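Local coordinates for protein DNA polymerase beta (Leishmania infantum, PDB 4P4M) that catalyses template-directed addition of deoxynucleotides to a DNA primer as a family X polymerase, and probably serves in base excision repair, at residues Y313-L318 and F363-M368; G307-E312 and K336-E341; F148-E153 and M247-P252. One frame throughout, in Å; residues are numbered along the deposited sequence.

Interaction 1 (Y313-L318 and F363-M368); sequences YGLFKL and FDVLGM. With nucleotides of chain C.
Leu315 meets Val365 and Leu366 through two different methyl branches, and the contact between residues 313-318 and 363-368 is wholly apolar. Leu315 carries CG opposite its backbone N (chi1 175°), which sends the isobutyl fork out from the strand toward the end of the helix. Leu315 CD2 approaches Val365 at a slant and packs on Val365 CG1 at 3.8 Å. Leu315 CD1 reaches CD2 of Leu366 at 4.2 Å, a looser touch in which the two leucines run past each other in opposite senses. Gly367, with positive phi, closes a Schellman motif at the end of helix 359-365, with Met368 N bonded to Phe363 O at 2.9 Å. At the far end of the other segment, Tyr313 takes no part in this packing and faces the DNA. Its OH donates a hydrogen bond of 2.7 Å to OP1 of DC4 of chain C, the phosphate oxygen lying near the ring plane at the phenol edge. Within the thumb, strand 315-317 pairs antiparallel with strand 308-310, whose Tyr308 touches both Leu315 and Val365, while helix 293-305 supplies Met299 against Leu366.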
loop_
_atom_site.group_PDB
_atom_site.type_symbol
_atom_site.label_atom_id
_atom_site.label_comp_id
_atom_site.label_asym_id
_atom_site.label_seq_id
_atom_site.Cartn_x
_atom_site.Cartn_y
_atom_site.Cartn_z
ATOM N N TYR A 313 -11.765 -4.046 3.621
ATOM C CA TYR A 313 -12.825 -4.667 2.833
ATOM C C TYR A 313 -14.231 -4.338 3.324
ATOM O O TYR A 313 -15.194 -4.403 2.549
ATOM C CB TYR A 313 -12.622 -6.181 2.770
ATOM C CG TYR A 313 -11.276 -6.560 2.203
ATOM C CD1 TYR A 313 -10.934 -6.212 0.902
ATOM C CD2 TYR A 313 -10.342 -7.263 2.965
ATOM C CE1 TYR A 313 -9.689 -6.547 0.373
ATOM C CE2 TYR A 313 -9.100 -7.605 2.439
ATOM C CZ TYR A 313 -8.787 -7.248 1.137
ATOM O OH TYR A 313 -7.565 -7.584 0.577
ATOM N N GLY A 314 -14.361 -3.977 4.600
ATOM C CA GLY A 314 -15.684 -3.618 5.102
ATOM C C GLY A 314 -15.763 -3.413 6.602
ATOM O O GLY A 314 -14.756 -3.530 7.307
ATOM N N LEU A 315 -16.963 -3.074 7.071
ATOM C CA LEU A 315 -17.277 -2.995 8.498
ATOM C C LEU A 315 -18.233 -4.146 8.781
ATOM O O LEU A 315 -19.313 -4.203 8.184
ATOM C CB LEU A 315 -17.951 -1.646 8.823
ATOM C CG LEU A 315 -18.464 -1.408 10.254
ATOM C CD1 LEU A 315 -17.304 -1.387 11.273
ATOM C CD2 LEU A 315 -19.278 -0.115 10.344
ATOM N N PHE A 316 -17.843 -5.071 9.667
ATOM C CA PHE A 316 -18.604 -6.317 9.857
ATOM C C PHE A 316 -19.074 -6.459 11.309
ATOM O O PHE A 316 -18.274 -6.351 12.232
ATOM C CB PHE A 316 -17.739 -7.535 9.459
ATOM C CG PHE A 316 -17.195 -7.455 8.056
ATOM C CD1 PHE A 316 -17.962 -7.877 6.978
ATOM C CD2 PHE A 316 -15.926 -6.931 7.816
ATOM C CE1 PHE A 316 -17.469 -7.784 5.673
ATOM C CE2 PHE A 316 -15.420 -6.834 6.523
ATOM C CZ PHE A 316 -16.190 -7.262 5.446
ATOM N N LYS A 317 -20.373 -6.688 11.501
ATOM C CA LYS A 317 -20.941 -6.762 12.845
ATOM C C LYS A 317 -20.913 -8.200 13.340
ATOM O O LYS A 317 -21.707 -9.030 12.896
ATOM C CB LYS A 317 -22.380 -6.217 12.860
ATOM C CG LYS A 317 -22.946 -5.969 14.285
ATOM C CD LYS A 317 -24.330 -5.314 14.195
ATOM C CE LYS A 317 -24.973 -5.145 15.565
ATOM N NZ LYS A 317 -24.185 -4.266 16.442
ATOM N N LEU A 318 -19.994 -8.483 14.262
ATOM C CA LEU A 318 -19.753 -9.853 14.713
ATOM C C LEU A 318 -20.687 -10.270 15.843
ATOM O O LEU A 318 -21.014 -11.449 15.975
ATOM C CB LEU A 318 -18.292 -10.037 15.143
ATOM C CG LEU A 318 -17.200 -9.669 14.124
ATOM C CD1 LEU A 318 -15.811 -9.968 14.674
ATOM C CD2 LEU A 318 -17.414 -10.390 12.794
ATOM N N PHE A 363 -17.464 6.323 10.884
ATOM C CA PHE A 363 -17.329 7.092 12.125
ATOM C C PHE A 363 -18.649 7.027 12.916
ATOM O O PHE A 363 -18.660 6.785 14.132
ATOM C CB PHE A 363 -16.993 8.564 11.834
ATOM C CG PHE A 363 -15.548 8.833 11.427
ATOM C CD1 PHE A 363 -15.183 8.871 10.082
ATOM C CD2 PHE A 363 -14.582 9.131 12.384
ATOM C CE1 PHE A 363 -13.858 9.153 9.703
ATOM C CE2 PHE A 363 -13.259 9.416 12.017
ATOM C CZ PHE A 363 -12.899 9.434 10.675
ATOM N N ASP A 364 -19.766 7.239 12.219
ATOM C CA ASP A 364 -21.084 7.317 12.873
ATOM C C ASP A 364 -21.486 6.010 13.558
ATOM O O ASP A 364 -21.950 6.014 14.699
ATOM C CB ASP A 364 -22.180 7.714 11.863
ATOM C CG ASP A 364 -22.034 9.138 11.351
ATOM O OD1 ASP A 364 -21.343 9.948 12.001
ATOM O OD2 ASP A 364 -22.626 9.457 10.295
ATOM N N VAL A 365 -21.330 4.893 12.852
ATOM C CA VAL A 365 -21.703 3.584 13.396
ATOM C C VAL A 365 -20.817 3.231 14.593
ATOM O O VAL A 365 -21.252 2.534 15.522
ATOM C CB VAL A 365 -21.633 2.493 12.312
ATOM C CG1 VAL A 365 -21.768 1.086 12.918
ATOM C CG2 VAL A 365 -22.715 2.730 11.263
ATOM N N LEU A 366 -19.583 3.730 14.585
ATOM C CA LEU A 366 -18.653 3.431 15.677
ATOM C C LEU A 366 -18.702 4.463 16.807
ATOM O O LEU A 366 -17.937 4.379 17.772
ATOM C CB LEU A 366 -17.227 3.293 15.143
ATOM C CG LEU A 366 -17.018 2.106 14.190
ATOM C CD1 LEU A 366 -15.556 2.026 13.759
ATOM C CD2 LEU A 366 -17.486 0.780 14.821
ATOM N N GLY A 367 -19.596 5.438 16.681
ATOM C CA GLY A 367 -19.740 6.477 17.689
ATOM C C GLY A 367 -18.545 7.398 17.867
ATOM O O GLY A 367 -18.303 7.888 18.972
ATOM N N MET A 368 -17.802 7.641 16.787
ATOM C CA MET A 368 -16.634 8.521 16.815
ATOM C C MET A 368 -16.898 9.791 16.019
ATOM O O MET A 368 -17.492 9.733 14.951
ATOM C CB MET A 368 -15.421 7.825 16.186
ATOM C CG MET A 368 -15.042 6.500 16.811
ATOM S SD MET A 368 -13.762 5.671 15.835
ATOM C CE MET A 368 -12.443 6.889 15.841
ATOM P P DC C 4 -5.390 -9.847 2.619
ATOM O OP1 DC C 4 -6.442 -9.780 1.580
ATOM O OP2 DC C 4 -5.210 -11.083 3.418
ATOM O "O5'" DC C 4 -3.980 -9.524 1.938
ATOM C "C5'" DC C 4 -3.782 -8.299 1.223
ATOM C "C4'" DC C 4 -2.471 -8.333 0.458
ATOM O "O4'" DC C 4 -1.383 -8.154 1.411
ATOM C "C3'" DC C 4 -2.182 -9.617 -0.316
ATOM O "O3'" DC C 4 -1.600 -9.194 -1.553
ATOM C "C2'" DC C 4 -1.219 -10.381 0.604
ATOM C "C1'" DC C 4 -0.508 -9.259 1.378
ATOM N N1 DC C 4 -0.182 -9.588 2.814
ATOM C C2 DC C 4 1.093 -9.275 3.291
ATOM O O2 DC C 4 1.898 -8.750 2.510
ATOM N N3 DC C 4 1.417 -9.560 4.582
ATOM C C4 DC C 4 0.510 -10.126 5.381
ATOM N N4 DC C 4 0.883 -10.380 6.647
ATOM C C5 DC C 4 -0.804 -10.461 4.916
ATOM C C6 DC C 4 -1.112 -10.172 3.638
#

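Interaction 2 (G307-E312 and K336-E341); sequences GYLLNE and KNAGEE. With nucleotides of chain C.
Asn311 and Glu340 meet beside a DNA phosphate in the thumb of the polymerase, where the end of a two-stranded antiparallel hairpin faces an Asx turn. The polar group centres on Asn311 ND2, which gives a weak, bent hydrogen bond to Glu340 OE1 (2.8 Å, 120° at the hydrogen) and another to OP1 of DA3 of chain C at 2.9 Å. The amide and the carboxylate approach head-on from the two segments, their planes turned 80° to each other. Asn311 OD1 accepts from the backbone N of Tyr313 and of Gly314, which fixes the amide's rotation and presents ND2 to the phosphate. Bent at chi2 (100°), Glu340 brings OE2 to 2.9 Å from OP1 of DA3 of chain C.

Backbone and amide groups of the turn also grip the DNA. Ala338 N donates to OP2 of DA3 of chain C, and Asn337 ND2 donates to both OP2 of DC4 of chain C and Glu340 O. The apolar share is small: Leu309 CD2 rests on Ala338 CB at 3.6 Å, while its CD1 borders the phosphate of DT2 of chain C. Inside the turn, Asn337 OD1 accepts from Gly339 N at 2.8 Å and Glu340 N at 2.9 Å, both donors on the same face of the amide plane.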
loop_
_atom_site.group_PDB
_atom_site.type_symbol
_atom_site.label_atom_id
_atom_site.label_comp_id
_atom_site.label_asym_id
_atom_site.label_seq_id
_atom_site.Cartn_x
_atom_site.Cartn_y
_atom_site.Cartn_z
ATOM N N GLY A 307 -18.119 -4.657 19.129
ATOM C CA GLY A 307 -18.470 -5.937 18.541
ATOM C C GLY A 307 -18.351 -5.988 17.023
ATOM O O GLY A 307 -19.012 -6.808 16.379
ATOM N N TYR A 308 -17.511 -5.119 16.456
ATOM C CA TYR A 308 -17.273 -5.094 15.015
ATOM C C TYR A 308 -15.850 -5.511 14.642
ATOM O O TYR A 308 -14.928 -5.444 15.469
ATOM C CB TYR A 308 -17.497 -3.688 14.447
ATOM C CG TYR A 308 -18.935 -3.222 14.461
ATOM C CD1 TYR A 308 -19.476 -2.625 15.590
ATOM C CD2 TYR A 308 -19.746 -3.363 13.331
ATOM C CE1 TYR A 308 -20.797 -2.189 15.609
ATOM C CE2 TYR A 308 -21.069 -2.922 13.339
ATOM C CZ TYR A 308 -21.584 -2.341 14.480
ATOM O OH TYR A 308 -22.892 -1.904 14.506
ATOM N N LEU A 309 -15.700 -5.929 13.385
ATOM C CA LEU A 309 -14.405 -6.060 12.713
ATOM C C LEU A 309 -14.327 -4.988 11.620
ATOM O O LEU A 309 -15.213 -4.909 10.767
ATOM C CB LEU A 309 -14.283 -7.436 12.049
ATOM C CG LEU A 309 -13.125 -7.590 11.047
ATOM C CD1 LEU A 309 -11.806 -7.670 11.788
ATOM C CD2 LEU A 309 -13.323 -8.826 10.149
ATOM N N LEU A 310 -13.284 -4.161 11.663
ATOM C CA LEU A 310 -13.026 -3.163 10.615
ATOM C C LEU A 310 -11.714 -3.472 9.876
ATOM O O LEU A 310 -10.655 -3.640 10.505
ATOM C CB LEU A 310 -12.951 -1.760 11.223
ATOM C CG LEU A 310 -12.675 -0.603 10.250
ATOM C CD1 LEU A 310 -13.823 -0.480 9.239
ATOM C CD2 LEU A 310 -12.466 0.726 10.992
ATOM N N ASN A 311 -11.788 -3.559 8.550
ATOM C CA ASN A 311 -10.594 -3.667 7.704
ATOM C C ASN A 311 -10.829 -2.915 6.387
ATOM O O ASN A 311 -11.806 -2.169 6.268
ATOM C CB ASN A 311 -10.194 -5.144 7.478
ATOM C CG ASN A 311 -11.299 -5.956 6.822
ATOM O OD1 ASN A 311 -12.092 -5.421 6.050
ATOM N ND2 ASN A 311 -11.362 -7.259 7.135
ATOM N N GLU A 312 -9.943 -3.080 5.404
ATOM C CA GLU A 312 -10.119 -2.341 4.149
ATOM C C GLU A 312 -11.326 -2.817 3.351
ATOM O O GLU A 312 -11.848 -2.078 2.508
ATOM C CB GLU A 312 -8.859 -2.388 3.264
ATOM C CG GLU A 312 -8.371 -3.800 2.905
ATOM C CD GLU A 312 -7.278 -4.296 3.847
ATOM O OE1 GLU A 312 -7.463 -4.243 5.087
ATOM O OE2 GLU A 312 -6.219 -4.729 3.340
ATOM N N LYS A 336 -5.188 -17.151 7.598
ATOM C CA LYS A 336 -4.294 -16.118 7.087
ATOM C C LYS A 336 -4.804 -14.733 7.467
ATOM O O LYS A 336 -4.028 -13.794 7.618
ATOM C CB LYS A 336 -4.166 -16.219 5.565
ATOM N N ASN A 337 -6.116 -14.628 7.622
ATOM C CA ASN A 337 -6.785 -13.366 7.908
ATOM C C ASN A 337 -8.152 -13.683 8.507
ATOM O O ASN A 337 -8.471 -14.851 8.722
ATOM C CB ASN A 337 -6.900 -12.518 6.631
ATOM C CG ASN A 337 -7.653 -13.231 5.513
ATOM O OD1 ASN A 337 -8.587 -13.990 5.763
ATOM N ND2 ASN A 337 -7.249 -12.978 4.266
ATOM N N ALA A 338 -8.958 -12.660 8.775
ATOM C CA ALA A 338 -10.266 -12.857 9.404
ATOM C C ALA A 338 -11.258 -13.669 8.554
ATOM O O ALA A 338 -12.260 -14.168 9.077
ATOM C CB ALA A 338 -10.885 -11.497 9.790
ATOM N N GLY A 339 -10.995 -13.783 7.251
ATOM C CA GLY A 339 -11.852 -14.559 6.370
ATOM C C GLY A 339 -12.115 -13.943 5.004
ATOM O O GLY A 339 -13.267 -13.785 4.611
ATOM N N GLU A 340 -11.050 -13.606 4.279
ATOM C CA GLU A 340 -11.168 -13.086 2.915
ATOM C C GLU A 340 -10.268 -13.858 1.948
ATOM O O GLU A 340 -9.155 -14.255 2.304
ATOM C CB GLU A 340 -10.762 -11.599 2.855
ATOM C CG GLU A 340 -11.575 -10.660 3.716
ATOM C CD GLU A 340 -10.883 -10.301 5.027
ATOM O OE1 GLU A 340 -11.590 -9.829 5.932
ATOM O OE2 GLU A 340 -9.647 -10.471 5.148
ATOM N N GLU A 341 -10.735 -14.053 0.718
ATOM C CA GLU A 341 -9.909 -14.657 -0.324
ATOM C C GLU A 341 -9.991 -13.815 -1.603
ATOM O O GLU A 341 -11.082 -13.424 -2.027
ATOM C CB GLU A 341 -10.335 -16.118 -0.558
ATOM C CG GLU A 341 -10.121 -16.986 0.691
ATOM C CD GLU A 341 -10.424 -18.471 0.498
ATOM O OE1 GLU A 341 -11.348 -18.821 -0.263
ATOM O OE2 GLU A 341 -9.729 -19.292 1.127
ATOM P P DA C 3 -8.073 -9.006 8.489
ATOM O OP1 DA C 3 -9.355 -9.182 7.767
ATOM O OP2 DA C 3 -7.520 -10.105 9.315
ATOM O "O5'" DA C 3 -6.935 -8.630 7.440
ATOM C "C5'" DA C 3 -7.122 -7.536 6.546
ATOM C "C4'" DA C 3 -5.909 -7.434 5.642
ATOM O "O4'" DA C 3 -4.774 -6.960 6.410
ATOM C "C3'" DA C 3 -5.503 -8.765 5.017
ATOM O "O3'" DA C 3 -5.618 -8.605 3.620
ATOM C "C2'" DA C 3 -4.038 -8.936 5.415
ATOM C "C1'" DA C 3 -3.609 -7.547 5.886
ATOM N N9 DA C 3 -2.592 -7.641 6.932
ATOM C C8 DA C 3 -2.753 -8.195 8.173
ATOM N N7 DA C 3 -1.664 -8.163 8.911
ATOM C C5 DA C 3 -0.723 -7.556 8.094
ATOM C C6 DA C 3 0.636 -7.243 8.290
ATOM N N6 DA C 3 1.296 -7.511 9.432
ATOM N N1 DA C 3 1.289 -6.649 7.265
ATOM C C2 DA C 3 0.624 -6.392 6.127
ATOM N N3 DA C 3 -0.649 -6.649 5.827
ATOM C C4 DA C 3 -1.278 -7.234 6.863
ATOM P P DT C 2 -8.721 -6.550 14.787
ATOM O OP1 DT C 2 -10.191 -6.411 14.684
ATOM O OP2 DT C 2 -8.125 -7.591 15.657
ATOM O "O5'" DT C 2 -8.117 -6.765 13.327
ATOM C "C5'" DT C 2 -8.557 -5.905 12.277
ATOM C "C4'" DT C 2 -7.652 -6.087 11.074
ATOM O "O4'" DT C 2 -6.335 -5.548 11.362
ATOM C "C3'" DT C 2 -7.445 -7.536 10.613
ATOM O "O3'" DT C 2 -8.200 -7.682 9.399
ATOM C "C2'" DT C 2 -5.933 -7.636 10.393
ATOM C "C1'" DT C 2 -5.472 -6.175 10.442
ATOM N N1 DT C 2 -4.028 -5.988 10.820
ATOM C C2 DT C 2 -3.215 -5.247 9.979
ATOM O O2 DT C 2 -3.592 -4.720 8.949
ATOM N N3 DT C 2 -1.917 -5.133 10.382
ATOM C C4 DT C 2 -1.353 -5.667 11.520
ATOM O O4 DT C 2 -0.162 -5.494 11.770
ATOM C C5 DT C 2 -2.244 -6.425 12.364
ATOM C C7 DT C 2 -1.723 -7.057 13.632
ATOM C C6 DT C 2 -3.524 -6.554 11.980
ATOM P P DC C 4 -5.390 -9.847 2.619
ATOM O OP1 DC C 4 -6.442 -9.780 1.580
ATOM O OP2 DC C 4 -5.210 -11.083 3.418
ATOM O "O5'" DC C 4 -3.980 -9.524 1.938
ATOM C "C5'" DC C 4 -3.782 -8.299 1.223
ATOM C "C4'" DC C 4 -2.471 -8.333 0.458
ATOM O "O4'" DC C 4 -1.383 -8.154 1.411
ATOM C "C3'" DC C 4 -2.182 -9.617 -0.316
ATOM O "O3'" DC C 4 -1.600 -9.194 -1.553
ATOM C "C2'" DC C 4 -1.219 -10.381 0.604
ATOM C "C1'" DC C 4 -0.508 -9.259 1.378
ATOM N N1 DC C 4 -0.182 -9.588 2.814
ATOM C C2 DC C 4 1.093 -9.275 3.291
ATOM O O2 DC C 4 1.898 -8.750 2.510
ATOM N N3 DC C 4 1.417 -9.560 4.582
ATOM C C4 DC C 4 0.510 -10.126 5.381
ATOM N N4 DC C 4 0.883 -10.380 6.647
ATOM C C5 DC C 4 -0.804 -10.461 4.916
ATOM C C6 DC C 4 -1.112 -10.172 3.638
#

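Interaction 3 (F148-E153 and M247-P252); sequences FYDINE and MGRLPP
The short helix 148-151 stands beside the end of strand 243-248, the backbones closest at Ile151 and Met247, whose CA atoms lie 9.0 Å apart. Met247 makes the apolar half of the contact. Its chain bends at both chi2 (-61°) and chi3 (-59°), folding the thioether back so that the terminal methyl, rather than an outstretched chain, meets the helix. Met247 CE sits 4.0 Å from Ile151 CG1, and SD is almost as near at 4.1 Å from the same carbon. The two side chains cross at about a right angle, so Met247 lies across the isoleucine branch that stands beside the backbone N. Arg271 of strand 270-277 touches both residues, and Met237 also packs on Ile151.

The charged half is looser. Asp150 OD2 comes to 4.2 Å from Arg249 NH2, beyond a salt bridge. The carboxylate and guanidinium planes are 74° apart, and the oxygen lies far off the guanidinium plane with no N-H directed at it; any attraction is therefore probably a matter of charge alone. The guanidinium is held instead by its own side of the fold, in a salt bridge from NE to Glu234 and a hydrogen bond from NH1 to the carbonyl of Tyr267.

The helix thus packs against the end region of an internal strand of the mixed palm sheet, consistent with a fingers-to-palm contact of a family X polymerase, and the Ile151 side chain lies about 8 Å from that of Asp196, a magnesium ligand.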
loop_
_atom_site.group_PDB
_atom_site.type_symbol
_atom_site.label_atom_id
_atom_site.label_comp_id
_atom_site.label_asym_id
_atom_site.label_seq_id
_atom_site.Cartn_x
_atom_site.Cartn_y
_atom_site.Cartn_z
ATOM N N PHE A 148 18.638 2.650 -2.709
ATOM C CA PHE A 148 18.824 3.213 -1.367
ATOM C C PHE A 148 18.771 4.743 -1.338
ATOM O O PHE A 148 18.071 5.314 -0.507
ATOM C CB PHE A 148 20.126 2.708 -0.723
ATOM C CG PHE A 148 20.314 3.166 0.710
ATOM C CD1 PHE A 148 19.627 2.554 1.747
ATOM C CD2 PHE A 148 21.174 4.212 1.009
ATOM C CE1 PHE A 148 19.792 2.983 3.061
ATOM C CE2 PHE A 148 21.351 4.639 2.321
ATOM C CZ PHE A 148 20.655 4.028 3.344
ATOM N N TYR A 149 19.497 5.411 -2.234
ATOM C CA TYR A 149 19.464 6.877 -2.255
ATOM C C TYR A 149 18.043 7.412 -2.521
ATOM O O TYR A 149 17.519 8.222 -1.740
ATOM C CB TYR A 149 20.497 7.476 -3.243
ATOM C CG TYR A 149 20.180 8.912 -3.607
ATOM C CD1 TYR A 149 20.573 9.974 -2.790
ATOM C CD2 TYR A 149 19.446 9.201 -4.750
ATOM C CE1 TYR A 149 20.248 11.295 -3.124
ATOM C CE2 TYR A 149 19.118 10.491 -5.085
ATOM C CZ TYR A 149 19.511 11.533 -4.272
ATOM O OH TYR A 149 19.157 12.806 -4.643
ATOM N N ASP A 150 17.414 6.948 -3.605
ATOM C CA ASP A 150 16.067 7.415 -3.969
ATOM C C ASP A 150 15.051 7.178 -2.848
ATOM O O ASP A 150 14.232 8.047 -2.535
ATOM C CB ASP A 150 15.545 6.710 -5.239
ATOM C CG ASP A 150 16.209 7.205 -6.514
ATOM O OD1 ASP A 150 16.766 8.324 -6.510
ATOM O OD2 ASP A 150 16.164 6.469 -7.529
ATOM N N ILE A 151 15.101 5.990 -2.259
ATOM C CA ILE A 151 14.105 5.586 -1.264
ATOM C C ILE A 151 14.152 6.454 0.002
ATOM O O ILE A 151 13.133 6.659 0.655
ATOM C CB ILE A 151 14.224 4.079 -0.926
ATOM C CG1 ILE A 151 13.709 3.230 -2.097
ATOM C CG2 ILE A 151 13.441 3.737 0.354
ATOM C CD1 ILE A 151 14.041 1.754 -1.974
ATOM N N ASN A 152 15.323 6.988 0.336
ATOM C CA ASN A 152 15.432 7.848 1.511
ATOM C C ASN A 152 15.081 9.320 1.262
ATOM O O ASN A 152 15.208 10.146 2.164
ATOM C CB ASN A 152 16.828 7.744 2.128
ATOM C CG ASN A 152 17.104 6.377 2.701
ATOM O OD1 ASN A 152 16.187 5.666 3.112
ATOM N ND2 ASN A 152 18.374 5.997 2.728
ATOM N N GLU A 153 14.652 9.653 0.046
ATOM C CA GLU A 153 14.265 11.038 -0.260
ATOM C C GLU A 153 12.732 11.171 -0.206
ATOM O O GLU A 153 12.027 10.304 -0.688
ATOM C CB GLU A 153 14.790 11.438 -1.640
ATOM C CG GLU A 153 16.326 11.429 -1.736
ATOM C CD GLU A 153 16.960 12.507 -0.875
ATOM O OE1 GLU A 153 16.526 13.670 -0.991
ATOM O OE2 GLU A 153 17.879 12.197 -0.079
ATOM N N MET A 247 9.087 0.499 -7.958
ATOM C CA MET A 247 9.669 1.831 -8.106
ATOM C C MET A 247 9.129 2.439 -9.397
ATOM O O MET A 247 9.236 1.832 -10.470
ATOM C CB MET A 247 11.202 1.761 -8.192
ATOM C CG MET A 247 11.899 1.120 -6.985
ATOM S SD MET A 247 11.624 1.987 -5.419
ATOM C CE MET A 247 12.299 3.607 -5.822
ATOM N N GLY A 248 8.532 3.621 -9.279
ATOM C CA GLY A 248 8.002 4.347 -10.420
ATOM C C GLY A 248 8.662 5.713 -10.582
ATOM O O GLY A 248 8.874 6.436 -9.609
ATOM N N ARG A 249 8.986 6.070 -11.817
ATOM C CA ARG A 249 9.689 7.330 -12.095
ATOM C C ARG A 249 8.976 8.083 -13.212
ATOM O O ARG A 249 8.805 7.538 -14.305
ATOM C CB ARG A 249 11.129 7.032 -12.525
ATOM C CG ARG A 249 12.024 8.272 -12.689
ATOM C CD ARG A 249 13.321 7.958 -13.454
ATOM N NE ARG A 249 14.120 6.862 -12.892
ATOM C CZ ARG A 249 15.164 7.007 -12.075
ATOM N NH1 ARG A 249 15.552 8.214 -11.660
ATOM N NH2 ARG A 249 15.821 5.931 -11.652
ATOM N N LEU A 250 8.551 9.320 -12.950
ATOM C CA LEU A 250 7.935 10.140 -13.997
ATOM C C LEU A 250 8.935 10.364 -15.145
ATOM O O LEU A 250 10.133 10.504 -14.915
ATOM C CB LEU A 250 7.477 11.497 -13.434
ATOM C CG LEU A 250 6.334 11.518 -12.404
ATOM C CD1 LEU A 250 6.366 12.805 -11.594
ATOM C CD2 LEU A 250 4.951 11.328 -13.066
ATOM N N PRO A 251 8.444 10.378 -16.396
ATOM C CA PRO A 251 9.350 10.636 -17.519
ATOM C C PRO A 251 9.896 12.065 -17.469
ATOM O O PRO A 251 9.263 12.944 -16.864
ATOM C CB PRO A 251 8.452 10.437 -18.755
ATOM C CG PRO A 251 7.081 10.660 -18.269
ATOM C CD PRO A 251 7.054 10.168 -16.837
ATOM N N PRO A 252 11.062 12.294 -18.084
ATOM C CA PRO A 252 11.670 13.629 -18.079
ATOM C C PRO A 252 10.729 14.664 -18.692
ATOM O O PRO A 252 10.006 14.356 -19.642
ATOM C CB PRO A 252 12.905 13.456 -18.962
ATOM C CG PRO A 252 13.222 12.006 -18.901
ATOM C CD PRO A 252 11.905 11.300 -18.768
#

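Interactions 1 and 2 are neighbours in the thumb, their centres 12 Å apart, and alternate along the chain. The hairpin joins them, Leu309 N lying 2.9 Å from Phe316 O. One strand packs on the C-terminal helix end, the other faces residues 336-341, and both segments of the hairpin reach successive phosphates of chain C. Interaction 3 lies on the opposite side of the chain's centre, 37 and 34 Å from the other two between centres. The bound nucleotide falls between these regions: the side chains of Asn311, Leu366 and Ile151 are about 9, 14 and 10 Å from it.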